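Local structure of catalase-3 (Neurospora crassa, 4AJ9) at residues 535-540 with 563-568. The protein breaks down hydrogen peroxide to water and molecular oxygen with the help of heme, probably protecting cells from the toxic effects of peroxide. Sequence-based numbering, arbitrary orientation.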
loop_
_atom_site.group_PDB
_atom_site.type_symbol
_atom_site.label_atom_id
_atom_site.label_comp_id
_atom_site.label_asym_id
_atom_site.label_seq_id
_atom_site.Cartn_x
_atom_site.Cartn_y
_atom_site.Cartn_z
ATOM N N GLY C 535 41.043 -5.109 25.300
ATOM C CA GLY C 535 41.908 -4.493 24.321
ATOM C C GLY C 535 43.334 -4.505 24.838
ATOM O O GLY C 535 43.636 -3.899 25.865
ATOM N N VAL C 536 44.212 -5.209 24.140
ATOM C CA VAL C 536 45.620 -5.211 24.512
ATOM C C VAL C 536 46.378 -4.222 23.631
ATOM O O VAL C 536 46.492 -4.425 22.422
ATOM C CB VAL C 536 46.223 -6.601 24.350
ATOM C CG1 VAL C 536 47.698 -6.580 24.729
ATOM C CG2 VAL C 536 45.459 -7.605 25.194
ATOM N N LEU C 537 46.862 -3.142 24.240
ATOM C CA LEU C 537 47.619 -2.118 23.532
ATOM C C LEU C 537 49.080 -2.539 23.374
ATOM O O LEU C 537 49.811 -2.640 24.363
ATOM C CB LEU C 537 47.545 -0.793 24.292
ATOM C CG LEU C 537 46.134 -0.396 24.732
ATOM C CD1 LEU C 537 46.080 1.052 25.210
ATOM C CD2 LEU C 537 45.173 -0.614 23.571
ATOM N N SER C 538 49.501 -2.775 22.135
ATOM C CA SER C 538 50.862 -3.229 21.848
ATOM C C SER C 538 51.572 -2.346 20.822
ATOM O O SER C 538 51.159 -1.213 20.559
ATOM C CB SER C 538 50.847 -4.688 21.371
ATOM O OG SER C 538 52.157 -5.246 21.343
ATOM N N THR C 539 52.640 -2.877 20.234
ATOM C CA THR C 539 53.409 -2.129 19.249
ATOM C C THR C 539 54.129 -3.088 18.318
ATOM O O THR C 539 54.432 -4.214 18.707
ATOM C CB THR C 539 54.411 -1.156 19.922
ATOM O OG1 THR C 539 55.198 -0.497 18.921
ATOM C CG2 THR C 539 55.335 -1.900 20.890
ATOM N N THR C 540 54.388 -2.653 17.083
ATOM C CA THR C 540 55.064 -3.509 16.111
ATOM C C THR C 540 56.574 -3.549 16.345
ATOM O O THR C 540 57.267 -4.425 15.827
ATOM C CB THR C 540 54.763 -3.089 14.650
ATOM O OG1 THR C 540 55.159 -1.729 14.443
ATOM C CG2 THR C 540 53.272 -3.222 14.364
ATOM N N THR C 563 41.443 -8.360 21.768
ATOM C CA THR C 563 41.877 -7.688 20.547
ATOM C C THR C 563 43.264 -7.106 20.762
ATOM O O THR C 563 43.436 -6.189 21.565
ATOM C CB THR C 563 40.923 -6.534 20.174
ATOM O OG1 THR C 563 39.583 -7.027 20.070
ATOM C CG2 THR C 563 41.332 -5.899 18.848
ATOM N N VAL C 564 44.256 -7.632 20.056
ATOM C CA VAL C 564 45.591 -7.045 20.120
ATOM C C VAL C 564 45.693 -5.871 19.150
ATOM O O VAL C 564 45.397 -6.003 17.958
ATOM C CB VAL C 564 46.676 -8.080 19.798
ATOM C CG1 VAL C 564 48.047 -7.408 19.729
ATOM C CG2 VAL C 564 46.660 -9.191 20.847
ATOM N N ILE C 565 46.117 -4.727 19.668
ATOM C CA ILE C 565 46.150 -3.491 18.893
ATOM C C ILE C 565 47.578 -3.019 18.681
ATOM O O ILE C 565 48.369 -3.018 19.619
ATOM C CB ILE C 565 45.388 -2.382 19.631
ATOM C CG1 ILE C 565 43.943 -2.821 19.902
ATOM C CG2 ILE C 565 45.447 -1.051 18.858
ATOM C CD1 ILE C 565 43.212 -1.903 20.876
ATOM N N ALA C 566 47.903 -2.615 17.452
ATOM C CA ALA C 566 49.196 -1.998 17.168
ATOM C C ALA C 566 49.089 -0.955 16.049
ATOM O O ALA C 566 47.993 -0.607 15.610
ATOM C CB ALA C 566 50.235 -3.059 16.823
ATOM N N GLU C 567 50.232 -0.452 15.604
ATOM C CA GLU C 567 50.267 0.639 14.639
ATOM C C GLU C 567 49.710 0.208 13.295
ATOM O O GLU C 567 49.042 0.988 12.618
ATOM C CB GLU C 567 51.695 1.160 14.463
ATOM C CG GLU C 567 52.289 1.778 15.719
ATOM C CD GLU C 567 53.067 0.782 16.556
ATOM O OE1 GLU C 567 52.820 -0.441 16.437
ATOM O OE2 GLU C 567 53.932 1.234 17.334
ATOM N N TYR C 568 49.999 -1.035 12.915
ATOM C CA TYR C 568 49.498 -1.617 11.672
ATOM C C TYR C 568 49.278 -3.111 11.864
ATOM O O TYR C 568 49.640 -3.670 12.902
ATOM C CB TYR C 568 50.444 -1.350 10.484
ATOM C CG TYR C 568 51.849 -1.920 10.630
ATOM C CD1 TYR C 568 52.135 -3.228 10.267
ATOM C CD2 TYR C 568 52.888 -1.135 11.114
ATOM C CE1 TYR C 568 53.421 -3.746 10.396
ATOM C CE2 TYR C 568 54.169 -1.642 11.250
ATOM C CZ TYR C 568 54.429 -2.943 10.888
ATOM O OH TYR C 568 55.709 -3.435 11.023
#
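Glu-567, just past strand 561-566, grips Thr-539 and Thr-540 in the loop leaving strand 533-537. Its chain bends at chi2 (92°) and brings the carboxylate alongside Thr-539, whose OG1 donates to the syn lone pair of Glu-567 OE2 at 2.7 Å. The second oxygen, Glu-567 OE1, takes the backbone N of Thr-540 at 2.8 Å, also on the syn side and 16° out of the carboxylate plane, and a weak bond from Thr-540 OG1. Two short bonds, one to each oxygen, thus fix the rotation of the carboxylate; Arg-596 hydrogen-bonds Thr-539 OG1 and forms a long, weak ion pair with Glu-567. A glutamine here lacks the charge and would probably turn its NH2 toward Thr-539 OG1 or Thr-540 N, leaving that donor without its acceptor and the loop freer to move. Upstream lies the tightly packed, buried part: a parallel ladder from Val-536 N to Thr-563 O (2.9 Å) and from Ile-565 N to Val-536 O (2.8 Å). Ser-538 N to Ile-565 O (2.8 Å) continues it just past the strand. Leu-537 CD2 and Ile-565 CD1 touch at 3.6 Å on the face where Tyr-577, from a loop, packs against both, while Val-536 and Val-564 line the opposite face, under helix 544-557. Toward the partly exposed end, Thr-540 crosses Tyr-568 at about a right angle, its CG2 wedged between Ala-566 CB and one face of the Tyr-568 ring, 3.7 Å from the centroid (CH-pi); Tyr-568 also packs on Val-497 of a second subunit. Strand 533-537, helix 544-557 and strand 561-566 form a beta-alpha-beta crossover in the parallel sheet of the glutaminase-I-like C-terminal domain of long catalases.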